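Local coordinates for cell division control protein 45 cdc45 putative (Entamoeba histolytica, PDB 6CC2) that probably serves in DNA replication as the Cdc45 partner of the MCM ring and GINS in the eukaryotic replicative helicase, at residues 258-263 and 398-403; 265-270 and 299-304; 309-314 and 347-352; 320-325 and 336-341. One frame throughout, in Å; residues are numbered along the deposited sequence. Where two conformers were deposited one is given.

Interaction 1: 258-263 and 398-403. With EDO (1,2-ethanediol), chain K.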
loop_
_atom_site.group_PDB
_atom_site.type_symbol
_atom_site.label_atom_id
_atom_site.label_comp_id
_atom_site.label_asym_id
_atom_site.label_seq_id
_atom_site.Cartn_x
_atom_site.Cartn_y
_atom_site.Cartn_z
ATOM N N GLN A 258 -6.170 14.609 8.447
ATOM C CA GLN A 258 -5.981 13.444 7.577
ATOM C C GLN A 258 -7.062 12.382 7.807
ATOM O O GLN A 258 -6.791 11.225 8.107
ATOM C CB GLN A 258 -4.592 12.853 7.787
ATOM C CG GLN A 258 -3.471 13.821 7.438
ATOM C CD GLN A 258 -3.530 14.280 6.003
ATOM O OE1 GLN A 258 -4.260 13.713 5.174
ATOM N NE2 GLN A 258 -2.757 15.295 5.678
ATOM N N LEU A 259 -8.305 12.802 7.660
ATOM C CA LEU A 259 -9.417 11.849 7.570
ATOM C C LEU A 259 -9.520 11.380 6.123
ATOM O O LEU A 259 -9.381 12.172 5.183
ATOM C CB LEU A 259 -10.724 12.488 8.017
ATOM C CG LEU A 259 -10.793 12.918 9.482
ATOM C CD1 LEU A 259 -12.129 13.598 9.738
ATOM C CD2 LEU A 259 -10.618 11.715 10.414
HETATM N N MSE A 260 -9.725 10.086 5.951
HETATM C CA MSE A 260 -9.663 9.469 4.624
HETATM C C MSE A 260 -10.621 10.078 3.626
HETATM O O MSE A 260 -11.859 10.027 3.814
HETATM C CB MSE A 260 -9.984 7.940 4.760
HETATM C CG MSE A 260 -10.126 7.260 3.422
HETATM SE SE MSE A 260 -10.400 5.324 3.658
HETATM C CE MSE A 260 -11.836 5.288 4.894
ATOM N N LEU A 261 -10.069 10.671 2.563
ATOM C CA LEU A 261 -10.825 11.208 1.441
ATOM C C LEU A 261 -11.885 12.231 1.855
ATOM O O LEU A 261 -12.872 12.413 1.156
ATOM C CB LEU A 261 -11.473 10.073 0.633
ATOM C CG LEU A 261 -10.479 9.215 -0.143
ATOM C CD1 LEU A 261 -11.232 8.082 -0.853
ATOM C CD2 LEU A 261 -9.712 10.025 -1.159
ATOM N N LEU A 262 -11.655 12.932 2.969
ATOM C CA LEU A 262 -12.643 13.864 3.502
ATOM C C LEU A 262 -13.179 14.824 2.437
ATOM O O LEU A 262 -14.388 14.993 2.301
ATOM C CB LEU A 262 -12.021 14.635 4.662
ATOM C CG LEU A 262 -12.877 15.717 5.350
ATOM C CD1 LEU A 262 -14.111 15.092 5.966
ATOM C CD2 LEU A 262 -12.078 16.489 6.387
ATOM N N ARG A 263 -12.298 15.500 1.701
ATOM C CA ARG A 263 -12.748 16.475 0.724
ATOM C C ARG A 263 -13.577 15.850 -0.382
ATOM O O ARG A 263 -14.337 16.552 -1.043
ATOM C CB ARG A 263 -11.546 17.219 0.138
ATOM C CG ARG A 263 -10.948 18.263 1.066
ATOM C CD ARG A 263 -9.728 18.961 0.427
ATOM N NE ARG A 263 -8.664 17.978 0.208
ATOM C CZ ARG A 263 -7.838 17.557 1.158
ATOM N NH1 ARG A 263 -7.899 18.051 2.387
ATOM N NH2 ARG A 263 -6.934 16.637 0.870
ATOM N N ALA A 398 -14.367 6.690 -5.743
ATOM C CA ALA A 398 -15.600 5.915 -5.575
ATOM C C ALA A 398 -15.299 4.476 -5.184
ATOM O O ALA A 398 -15.985 3.904 -4.314
ATOM C CB ALA A 398 -16.424 5.947 -6.861
ATOM N N LYS A 399 -14.293 3.865 -5.825
ATOM C CA LYS A 399 -13.956 2.485 -5.498
ATOM C C LYS A 399 -13.475 2.377 -4.053
ATOM O O LYS A 399 -13.869 1.451 -3.319
ATOM C CB LYS A 399 -12.888 1.951 -6.445
ATOM C CG LYS A 399 -12.593 0.467 -6.268
ATOM C CD LYS A 399 -11.542 -0.027 -7.295
ATOM C CE LYS A 399 -11.242 -1.512 -7.102
ATOM N NZ LYS A 399 -10.214 -2.001 -8.078
ATOM N N CYS A 400 -12.638 3.327 -3.625
ATOM C CA CYS A 400 -12.145 3.327 -2.255
ATOM C C CYS A 400 -13.287 3.498 -1.261
ATOM O O CYS A 400 -13.338 2.823 -0.233
ATOM C CB CYS A 400 -11.102 4.456 -2.103
ATOM S SG CYS A 400 -10.289 4.490 -0.534
ATOM N N ILE A 401 -14.188 4.437 -1.536
ATOM C CA ILE A 401 -15.303 4.695 -0.636
ATOM C C ILE A 401 -16.202 3.469 -0.530
ATOM O O ILE A 401 -16.569 3.036 0.566
ATOM C CB ILE A 401 -16.086 5.930 -1.109
ATOM C CG1 ILE A 401 -15.297 7.204 -0.757
ATOM C CG2 ILE A 401 -17.474 5.951 -0.495
ATOM C CD1 ILE A 401 -15.842 8.464 -1.411
ATOM N N GLU A 402 -16.571 2.894 -1.670
ATOM C CA GLU A 402 -17.442 1.729 -1.661
ATOM C C GLU A 402 -16.801 0.554 -0.921
ATOM O O GLU A 402 -17.468 -0.112 -0.114
ATOM C CB GLU A 402 -17.794 1.322 -3.093
ATOM C CG GLU A 402 -18.725 0.122 -3.171
ATOM C CD GLU A 402 -19.106 -0.233 -4.593
ATOM O OE1 GLU A 402 -18.616 0.436 -5.526
ATOM O OE2 GLU A 402 -19.897 -1.183 -4.778
ATOM N N SER A 403 -15.521 0.283 -1.189
ATOM C CA SER A 403 -14.855 -0.842 -0.535
ATOM C C SER A 403 -14.817 -0.640 0.972
ATOM O O SER A 403 -15.114 -1.557 1.741
ATOM C CB SER A 403 -13.445 -1.024 -1.094
ATOM O OG SER A 403 -13.480 -1.369 -2.477
HETATM C C1 EDO K . -9.534 19.695 6.229
HETATM O O1 EDO K . -9.435 21.092 6.525
HETATM C C2 EDO K . -10.059 19.516 4.808
HETATM O O2 EDO K . -9.229 20.237 3.890
#
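Leu-261, in the turn that follows strand 251-257, faces segment 398-403 of helix 393-417, its CA lying 8.2 Å from that of Ile-401. The turn is a type II beta turn running from Leu-259 to Leu-262, closed by a bond of 3.3 Å from Leu-262 N to Leu-259 O. Leu-261 holds its third position with a phi of 56°, a place more often given to glycine or asparagine, and in this turn both Met-260 and Leu-261 direct their side chains at the helix. In the leucine CD1 continues the line of the chain, anti to CA (chi2 177°), and this one methyl does most of the touching: it lies 3.7 Å from Cys-400 SG and 4.2 Å from Ile-401 CG1. Cysteine suits the facing position, being small, polarisable and content among carbon atoms. Beside it the selenium of Met-260, a selenomethionine, comes within 4.3 Å of Cys-400 SG, a loose apolar approach. Arg-263 turns elsewhere: its NH1 binds O2 of an ethanediol molecule, probably from the crystallisation liquor, at 3.0 Å and in the guanidinium plane, while Asp-256 and Asp-356 form salt bridges with the same group. Helix 354-364 lines the contact, Asp-356 touching Leu-261, His-359 touching Met-260 and Ser-363 touching Cys-400, and helix 267-273 covers Met-260 through His-273.

Interaction 2: 265-270 and 299-304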
loop_
_atom_site.group_PDB
_atom_site.type_symbol
_atom_site.label_atom_id
_atom_site.label_comp_id
_atom_site.label_asym_id
_atom_site.label_seq_id
_atom_site.Cartn_x
_atom_site.Cartn_y
_atom_site.Cartn_z
ATOM N N TRP A 265 -15.684 13.178 0.102
ATOM C CA TRP A 265 -16.652 12.323 0.781
ATOM C C TRP A 265 -17.549 13.229 1.611
ATOM O O TRP A 265 -17.895 14.342 1.176
ATOM C CB TRP A 265 -15.919 11.295 1.634
ATOM C CG TRP A 265 -16.625 10.022 1.903
ATOM C CD1 TRP A 265 -17.915 9.716 1.645
ATOM C CD2 TRP A 265 -16.029 8.832 2.454
ATOM N NE1 TRP A 265 -18.181 8.409 2.016
ATOM C CE2 TRP A 265 -17.037 7.857 2.528
ATOM C CE3 TRP A 265 -14.748 8.518 2.899
ATOM C CZ2 TRP A 265 -16.801 6.578 3.018
ATOM C CZ3 TRP A 265 -14.522 7.253 3.388
ATOM C CH2 TRP A 265 -15.541 6.299 3.438
ATOM N N THR A 266 -17.958 12.741 2.784
ATOM C CA THR A 266 -18.734 13.497 3.762
ATOM C C THR A 266 -18.000 13.441 5.094
ATOM O O THR A 266 -17.257 12.498 5.362
ATOM C CB THR A 266 -20.147 12.960 3.968
ATOM O OG1 THR A 266 -20.098 11.683 4.641
ATOM C CG2 THR A 266 -20.904 12.799 2.640
ATOM N N LEU A 267 -18.227 14.446 5.947
ATOM C CA LEU A 267 -17.619 14.412 7.276
ATOM C C LEU A 267 -18.028 13.152 8.019
ATOM O O LEU A 267 -17.192 12.466 8.618
ATOM C CB LEU A 267 -18.027 15.649 8.063
ATOM C CG LEU A 267 -17.680 15.611 9.558
ATOM C CD1 LEU A 267 -16.191 15.435 9.769
ATOM C CD2 LEU A 267 -18.198 16.880 10.257
ATOM N N TYR A 268 -19.321 12.827 7.973
ATOM C CA TYR A 268 -19.862 11.708 8.729
ATOM C C TYR A 268 -19.166 10.409 8.369
ATOM O O TYR A 268 -18.689 9.685 9.247
ATOM C CB TYR A 268 -21.362 11.614 8.456
ATOM C CG TYR A 268 -22.124 10.631 9.299
ATOM C CD1 TYR A 268 -22.660 11.003 10.527
ATOM C CD2 TYR A 268 -22.328 9.343 8.858
ATOM C CE1 TYR A 268 -23.378 10.118 11.299
ATOM C CE2 TYR A 268 -23.047 8.431 9.632
ATOM C CZ TYR A 268 -23.563 8.828 10.850
ATOM O OH TYR A 268 -24.267 7.939 11.616
ATOM N N ASP A 269 -19.102 10.095 7.076
ATOM C CA ASP A 269 -18.569 8.812 6.660
ATOM C C ASP A 269 -17.051 8.801 6.606
ATOM O O ASP A 269 -16.440 7.769 6.885
ATOM C CB ASP A 269 -19.160 8.442 5.317
ATOM C CG ASP A 269 -20.493 7.709 5.471
ATOM O OD1 ASP A 269 -20.607 6.909 6.419
ATOM O OD2 ASP A 269 -21.413 7.959 4.682
ATOM N N SER A 270 -16.414 9.933 6.301
ATOM C CA SER A 270 -14.953 9.952 6.329
ATOM C C SER A 270 -14.457 9.680 7.738
ATOM O O SER A 270 -13.549 8.874 7.959
ATOM C CB SER A 270 -14.437 11.289 5.802
ATOM O OG SER A 270 -13.020 11.340 5.874
HETATM N N MSE A 299 -20.315 18.005 18.624
HETATM C CA MSE A 299 -19.609 19.026 17.858
HETATM C C MSE A 299 -20.531 20.181 17.478
HETATM O O MSE A 299 -20.076 21.216 16.979
HETATM C CB MSE A 299 -18.993 18.416 16.598
HETATM C CG MSE A 299 -17.943 17.390 16.899
HETATM SE SE MSE A 299 -17.017 16.834 15.272
HETATM C CE MSE A 299 -18.485 16.089 14.333
ATOM N N GLY A 300 -21.826 19.999 17.726
ATOM C CA GLY A 300 -22.813 20.984 17.338
ATOM C C GLY A 300 -23.120 21.005 15.866
ATOM O O GLY A 300 -23.559 22.037 15.343
ATOM N N ILE A 301 -22.908 19.894 15.173
ATOM C CA ILE A 301 -23.144 19.799 13.737
ATOM C C ILE A 301 -24.363 18.914 13.505
ATOM O O ILE A 301 -24.347 17.738 13.890
ATOM C CB ILE A 301 -21.918 19.239 13.007
ATOM C CG1 ILE A 301 -20.700 20.136 13.255
ATOM C CG2 ILE A 301 -22.195 19.096 11.517
ATOM C CD1 ILE A 301 -19.390 19.545 12.765
ATOM N N PRO A 302 -25.416 19.410 12.863
ATOM C CA PRO A 302 -26.556 18.536 12.558
ATOM C C PRO A 302 -26.184 17.468 11.533
ATOM O O PRO A 302 -25.280 17.636 10.714
ATOM C CB PRO A 302 -27.622 19.500 12.011
ATOM C CG PRO A 302 -26.859 20.677 11.514
ATOM C CD PRO A 302 -25.624 20.792 12.394
ATOM N N LEU A 303 -26.911 16.350 11.581
ATOM C CA LEU A 303 -26.634 15.277 10.627
ATOM C C LEU A 303 -26.869 15.727 9.187
ATOM O O LEU A 303 -26.202 15.239 8.268
ATOM C CB LEU A 303 -27.491 14.060 10.950
ATOM C CG LEU A 303 -27.112 13.273 12.200
ATOM C CD1 LEU A 303 -27.992 12.025 12.296
ATOM C CD2 LEU A 303 -25.647 12.865 12.210
ATOM N N SER A 304 -27.791 16.657 8.967
ATOM C CA SER A 304 -28.029 17.155 7.615
ATOM C C SER A 304 -26.797 17.853 7.054
ATOM O O SER A 304 -26.602 17.884 5.834
ATOM C CB SER A 304 -29.218 18.115 7.610
ATOM O OG SER A 304 -28.928 19.257 8.390
#
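Leu-267 and Tyr-268, which meet 299-304, stand in a first helical turn held by a bond of 2.9 Å from Ser-270 N to Thr-266 O. Thr-266 is the N-cap: its OG1 accepts from Asp-269 N at 3.1 Å and nearly straight (165°), meeting an amide that has no earlier helical carbonyl to bind. Threonine suits the place because its short hydroxyl can bend back to the helix start. The facing segment begins where helix 288-298 ends, in a Schellman motif; Gly-300 takes the positive phi of 75° there without the strain of a side chain. Past it, Pro-302 is the N-cap of helix 303-306.

Between the start of helix 267-273 and the link from helix 288-298 to helix 303-306 the meeting is apolar. Leu-267 has its CG opposite the backbone N (chi1 169°), which points the branch at 299-304, and CD2 meets Ile-301 CD1 tip to tip at 3.8 Å and, less closely, the selenomethionine methyl CE of Met-299 at 4.2 Å. Tyr-268 takes Leu-303 at a slant: the leucine CD2 lies 3.7 Å from the ring atom CE1 and 3.9 Å from CD1. The far end of the tyrosine is polar, and its OH is hydrogen-bonded to Asp-293 of helix 288-298. Phe-321 of helix 315-331 touches both Leu-267 and Ile-301.

No hydrogen bond crosses between the segments, so the pairing depends on the fit of aliphatic and aromatic carbons, while directional bonds are spent on shaping each helix end and on the tyrosine hydroxyl.

Interaction 3: 309-314 and 347-352; sequences SYKTMS and GMDYSI
Hydrogen bonding carries this surface contact: Lys-311 NZ donates to Ser-351 OG across 3.0 Å. The lysine chain is fully extended beyond CG, spanning the gap between two loops whose nearest CA atoms, those of Lys-311 and Ser-351, are 9.3 Å apart. A long flexible chain suits such a distance, since it bridges the loops without drawing the backbones together. The serine hydroxyl is also a donor, giving its proton to Asp-349 OD1 at 2.6 Å through the syn lone pair. With a chi1 of 71° OG sits between the backbone N and the carbonyl carbon, where it can meet the aspartate and the lysine together.

Asp-349 OD1 takes a second bond, from Ser-351 N at 2.8 Å, which makes 349-351 an Asx turn; this loop links edge strand 338-344 to helix 354-364. Aspartate is well suited to it, having a carboxylate close enough to the main chain to accept from the amide two residues on. The two bonds on OD1 probably hold the carboxylate's rotation.

Charge adds a longer-range term. Asp-349 OD2 is 4.3 Å from Lys-311 NZ, too far for a salt bridge, although the attraction may still steer the ammonium group. A water beside the pair bridges them, donating to Asp-349 OD2 at 2.8 Å and accepting only weakly from Lys-311 NZ. Ser-351 O accepts a hydrogen bond from Arg-263 NE.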
loop_
_atom_site.group_PDB
_atom_site.type_symbol
_atom_site.label_atom_id
_atom_site.label_comp_id
_atom_site.label_asym_id
_atom_site.label_seq_id
_atom_site.Cartn_x
_atom_site.Cartn_y
_atom_site.Cartn_z
ATOM N N SER A 309 -22.118 16.281 1.152
ATOM C CA SER A 309 -20.753 16.375 0.648
ATOM C C SER A 309 -19.970 17.431 1.429
ATOM O O SER A 309 -20.469 18.525 1.694
ATOM C CB SER A 309 -20.785 16.731 -0.842
ATOM O OG SER A 309 -19.579 17.346 -1.244
ATOM N N TYR A 310 -18.750 17.076 1.834
ATOM C CA TYR A 310 -17.919 18.010 2.586
ATOM C C TYR A 310 -17.684 19.292 1.808
ATOM O O TYR A 310 -17.598 20.381 2.400
ATOM C CB TYR A 310 -16.604 17.333 2.938
ATOM C CG TYR A 310 -15.719 18.140 3.871
ATOM C CD1 TYR A 310 -15.977 18.172 5.234
ATOM C CD2 TYR A 310 -14.640 18.847 3.397
ATOM C CE1 TYR A 310 -15.171 18.885 6.086
ATOM C CE2 TYR A 310 -13.822 19.561 4.244
ATOM C CZ TYR A 310 -14.110 19.583 5.589
ATOM O OH TYR A 310 -13.304 20.308 6.444
ATOM N N LYS A 311 -17.609 19.202 0.476
ATOM C CA LYS A 311 -17.375 20.407 -0.312
ATOM C C LYS A 311 -18.534 21.395 -0.215
ATOM O O LYS A 311 -18.324 22.599 -0.365
ATOM C CB LYS A 311 -17.109 20.047 -1.769
ATOM C CG LYS A 311 -15.702 19.496 -1.975
ATOM C CD LYS A 311 -15.392 19.186 -3.435
ATOM C CE LYS A 311 -13.952 18.683 -3.572
ATOM N NZ LYS A 311 -13.602 18.365 -4.985
ATOM N N THR A 312 -19.754 20.919 0.031
ATOM C CA THR A 312 -20.885 21.828 0.149
ATOM C C THR A 312 -21.290 22.102 1.596
ATOM O O THR A 312 -22.096 23.000 1.831
ATOM C CB THR A 312 -22.093 21.292 -0.630
ATOM O OG1 THR A 312 -22.492 20.024 -0.112
ATOM C CG2 THR A 312 -21.747 21.150 -2.111
HETATM N N MSE A 313 -20.736 21.369 2.556
HETATM C CA MSE A 313 -20.973 21.666 3.978
HETATM C C MSE A 313 -20.478 23.080 4.249
HETATM O O MSE A 313 -19.457 23.509 3.732
HETATM C CB MSE A 313 -20.287 20.646 4.873
HETATM C CG MSE A 313 -20.828 20.691 6.282
HETATM SE SE MSE A 313 -20.106 19.355 7.441
HETATM C CE MSE A 313 -18.306 20.068 7.697
ATOM N N SER A 314 -21.229 23.850 5.032
ATOM C CA SER A 314 -20.880 25.244 5.225
ATOM C C SER A 314 -19.519 25.367 5.904
ATOM O O SER A 314 -19.118 24.503 6.689
ATOM C CB SER A 314 -21.937 25.943 6.074
ATOM O OG SER A 314 -21.794 25.591 7.423
ATOM N N GLY A 347 -6.321 21.911 -13.300
ATOM C CA GLY A 347 -7.206 22.962 -13.771
ATOM C C GLY A 347 -7.459 23.966 -12.661
ATOM O O GLY A 347 -6.536 24.628 -12.179
HETATM N N MSE A 348 -8.714 24.080 -12.228
HETATM C CA MSE A 348 -9.081 24.999 -11.169
HETATM C C MSE A 348 -9.253 24.280 -9.827
HETATM O O MSE A 348 -9.599 24.888 -8.825
HETATM C CB MSE A 348 -10.379 25.728 -11.519
HETATM C CG MSE A 348 -10.250 26.708 -12.678
HETATM SE SE MSE A 348 -9.044 28.190 -12.271
HETATM C CE MSE A 348 -10.016 28.969 -10.768
ATOM N N ASP A 349 -9.007 22.979 -9.828
ATOM C CA ASP A 349 -9.286 22.104 -8.685
ATOM C C ASP A 349 -7.990 21.872 -7.916
ATOM O O ASP A 349 -7.054 21.255 -8.434
ATOM C CB ASP A 349 -9.881 20.789 -9.179
ATOM C CG ASP A 349 -10.269 19.847 -8.058
ATOM O OD1 ASP A 349 -9.868 20.072 -6.900
ATOM O OD2 ASP A 349 -10.982 18.857 -8.344
ATOM N N TYR A 350 -7.940 22.369 -6.681
ATOM C CA TYR A 350 -6.804 22.176 -5.775
ATOM C C TYR A 350 -7.183 21.319 -4.573
ATOM O O TYR A 350 -6.572 21.416 -3.505
ATOM C CB TYR A 350 -6.237 23.526 -5.317
ATOM C CG TYR A 350 -4.745 23.697 -5.488
ATOM C CD1 TYR A 350 -3.859 22.646 -5.231
ATOM C CD2 TYR A 350 -4.217 24.910 -5.900
ATOM C CE1 TYR A 350 -2.493 22.813 -5.404
ATOM C CE2 TYR A 350 -2.856 25.096 -6.070
ATOM C CZ TYR A 350 -1.997 24.043 -5.806
ATOM O OH TYR A 350 -0.630 24.236 -5.972
ATOM N N SER A 351 -8.172 20.442 -4.735
ATOM C CA SER A 351 -8.690 19.658 -3.619
ATOM C C SER A 351 -8.096 18.255 -3.517
ATOM O O SER A 351 -8.416 17.536 -2.571
ATOM C CB SER A 351 -10.228 19.547 -3.729
ATOM O OG SER A 351 -10.610 18.691 -4.804
ATOM N N ILE A 352 -7.216 17.865 -4.435
ATOM C CA ILE A 352 -6.657 16.523 -4.443
ATOM C C ILE A 352 -5.252 16.571 -3.850
ATOM O O ILE A 352 -4.314 17.089 -4.484
ATOM C CB ILE A 352 -6.634 15.935 -5.862
ATOM C CG1 ILE A 352 -8.050 15.867 -6.448
ATOM C CG2 ILE A 352 -6.013 14.546 -5.818
ATOM C CD1 ILE A 352 -8.124 15.313 -7.867
HETATM O O HOH W 1 -11.848 16.517 -7.117
#

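Interaction 4: 320-325 and 336-341; sequences KFLLKM and NLFLPS
Leu-322 and Phe-338 are brought together by different first torsions: the leucine sets CG across from its backbone N (chi1 166°), whereas the phenylalanine sets CG across from its carbonyl carbon (chi1 -63°), which carries its ring from the start of the strand toward the helix. Leu-322 CD1 then lies 3.6 Å from Phe-338 CE1 and 4.1 Å from CZ, approaching the ring aslant. Phe-338 also reaches the next turn of the helix. Its CZ comes to 4.4 Å from Met-325 CB, and the carbonyl oxygen of Met-325 lies at the ring edge near its plane, 4.2 Å from CE2, on the side where the C-H hydrogens carry a slight positive charge.

Helix 315-331 here meets the strand that follows it: after a short connection the chain returns as 338-344, an outer strand of a three-stranded mixed sheet, antiparallel to 251-257. Large apolar residues suit this seam, for leucine gives rounded methyls and phenylalanine a broad ring that can span the gap between helix and strand.

Met-325, a selenomethionine bent at both chi2 and chi3, turns its end to Leu-337 and the two side chains cross at about a right angle, although the modelled separation of their end carbons is too short to be trusted. Cys-257 of strand 251-257 touches both Leu-337 and Phe-338, while Ile-240 touches Leu-322.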
loop_
_atom_site.group_PDB
_atom_site.type_symbol
_atom_site.label_atom_id
_atom_site.label_comp_id
_atom_site.label_asym_id
_atom_site.label_seq_id
_atom_site.Cartn_x
_atom_site.Cartn_y
_atom_site.Cartn_z
ATOM N N LYS A 320 -16.331 24.509 13.094
ATOM C CA LYS A 320 -16.717 23.793 14.309
ATOM C C LYS A 320 -16.050 22.429 14.375
ATOM O O LYS A 320 -15.536 22.021 15.425
ATOM C CB LYS A 320 -18.242 23.624 14.384
ATOM C CG LYS A 320 -18.988 24.822 14.929
ATOM C CD LYS A 320 -20.514 24.600 14.860
ATOM C CE LYS A 320 -21.204 24.970 16.164
ATOM N NZ LYS A 320 -22.591 25.409 15.929
ATOM N N PHE A 321 -16.073 21.695 13.261
ATOM C CA PHE A 321 -15.465 20.365 13.211
ATOM C C PHE A 321 -13.975 20.436 13.515
ATOM O O PHE A 321 -13.461 19.688 14.357
ATOM C CB PHE A 321 -15.734 19.757 11.833
ATOM C CG PHE A 321 -14.711 18.748 11.396
ATOM C CD1 PHE A 321 -14.598 17.528 12.025
ATOM C CD2 PHE A 321 -13.864 19.035 10.331
ATOM C CE1 PHE A 321 -13.647 16.601 11.603
ATOM C CE2 PHE A 321 -12.914 18.121 9.913
ATOM C CZ PHE A 321 -12.808 16.903 10.553
ATOM N N LEU A 322 -13.263 21.354 12.867
ATOM C CA LEU A 322 -11.826 21.461 13.078
ATOM C C LEU A 322 -11.500 21.781 14.532
ATOM O O LEU A 322 -10.602 21.177 15.130
ATOM C CB LEU A 322 -11.245 22.535 12.161
ATOM C CG LEU A 322 -9.825 23.021 12.454
ATOM C CD1 LEU A 322 -8.824 21.880 12.391
ATOM C CD2 LEU A 322 -9.429 24.138 11.487
ATOM N N LEU A 323 -12.208 22.741 15.118
ATOM C CA LEU A 323 -11.907 23.115 16.498
ATOM C C LEU A 323 -12.205 21.966 17.451
ATOM O O LEU A 323 -11.420 21.693 18.367
ATOM C CB LEU A 323 -12.710 24.346 16.887
ATOM C CG LEU A 323 -12.471 24.883 18.303
ATOM C CD1 LEU A 323 -10.993 25.172 18.508
ATOM C CD2 LEU A 323 -13.305 26.138 18.562
ATOM N N LYS A 324 -13.336 21.286 17.257
ATOM C CA LYS A 324 -13.688 20.166 18.114
ATOM C C LYS A 324 -12.697 19.021 17.967
ATOM O O LYS A 324 -12.293 18.417 18.973
ATOM C CB LYS A 324 -15.110 19.699 17.791
ATOM C CG LYS A 324 -16.207 20.639 18.325
ATOM C CD LYS A 324 -16.194 20.661 19.834
ATOM C CE LYS A 324 -17.560 21.046 20.409
ATOM N NZ LYS A 324 -17.552 21.021 21.885
HETATM N N MSE A 325 -12.272 18.724 16.733
HETATM C CA MSE A 325 -11.358 17.620 16.477
HETATM C C MSE A 325 -9.977 17.901 17.053
HETATM O O MSE A 325 -9.288 16.984 17.512
HETATM C CB MSE A 325 -11.262 17.337 14.988
HETATM C CG MSE A 325 -12.427 16.547 14.428
HETATM SE SE MSE A 325 -12.531 14.718 15.149
HETATM C CE MSE A 325 -10.806 14.066 14.577
ATOM N N ASN A 336 -1.451 13.069 15.660
ATOM C CA ASN A 336 -0.912 12.835 14.318
ATOM C C ASN A 336 -1.993 12.851 13.246
ATOM O O ASN A 336 -1.693 12.621 12.068
ATOM C CB ASN A 336 -0.169 11.506 14.240
ATOM C CG ASN A 336 1.225 11.583 14.808
ATOM O OD1 ASN A 336 1.793 12.661 14.940
ATOM N ND2 ASN A 336 1.780 10.431 15.154
ATOM N N LEU A 337 -3.250 13.089 13.614
ATOM C CA LEU A 337 -4.258 13.307 12.586
ATOM C C LEU A 337 -3.949 14.564 11.781
ATOM O O LEU A 337 -4.334 14.667 10.612
ATOM C CB LEU A 337 -5.631 13.412 13.222
ATOM C CG LEU A 337 -6.802 13.618 12.264
ATOM C CD1 LEU A 337 -6.926 12.473 11.290
ATOM C CD2 LEU A 337 -8.060 13.790 13.071
ATOM N N PHE A 338 -3.265 15.533 12.384
ATOM C CA PHE A 338 -2.955 16.786 11.702
ATOM C C PHE A 338 -1.534 16.676 11.165
ATOM O O PHE A 338 -0.563 16.679 11.935
ATOM C CB PHE A 338 -3.130 17.970 12.643
ATOM C CG PHE A 338 -4.542 18.134 13.107
ATOM C CD1 PHE A 338 -5.478 18.757 12.300
ATOM C CD2 PHE A 338 -4.948 17.624 14.335
ATOM C CE1 PHE A 338 -6.791 18.902 12.719
ATOM C CE2 PHE A 338 -6.253 17.764 14.752
ATOM C CZ PHE A 338 -7.175 18.405 13.938
ATOM N N LEU A 339 -1.424 16.550 9.854
ATOM C CA LEU A 339 -0.149 16.447 9.161
ATOM C C LEU A 339 -0.238 17.277 7.890
ATOM O O LEU A 339 -1.327 17.446 7.333
ATOM C CB LEU A 339 0.179 14.995 8.779
ATOM C CG LEU A 339 0.317 13.997 9.929
ATOM C CD1 LEU A 339 0.429 12.587 9.330
ATOM C CD2 LEU A 339 1.514 14.296 10.774
ATOM N N PRO A 340 0.892 17.772 7.391
ATOM C CA PRO A 340 0.870 18.482 6.107
ATOM C C PRO A 340 0.461 17.556 4.971
ATOM O O PRO A 340 0.822 16.382 4.943
ATOM C CB PRO A 340 2.317 18.973 5.944
ATOM C CG PRO A 340 3.139 18.019 6.753
ATOM C CD PRO A 340 2.252 17.683 7.954
ATOM N N SER A 341 -0.333 18.092 4.060
ATOM C CA SER A 341 -0.714 17.439 2.816
ATOM C C SER A 341 -0.026 18.143 1.648
ATOM O O SER A 341 0.096 19.376 1.640
ATOM C CB SER A 341 -2.226 17.492 2.602
ATOM O OG SER A 341 -2.904 16.508 3.344
#

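How the interactions relate
Interaction 1 closes the longest of the four loops, from 258 to 403, and the other three lie inside it. Interaction 2 closes first, then interaction 3 opens and encloses interaction 4. All the centres are 14 to 17 Å apart. Segment 258-263 binds the group together, with Met-260 O near Ser-270 OG (2.7 Å), Arg-263 NE near Ser-351 O (2.8 Å) and Gln-258 N near Leu-337 O (2.8 Å). Phe-321, in interaction 4's helical segment, packs on Leu-259 of interaction 1 and Leu-267 of interaction 2, and a backbone hydrogen bond between Trp-265 and Tyr-310 joins interactions 2 and 3. The four thus knit a compact, mainly helical region packed against strands 251-257 and 338-344 of a small mixed sheet.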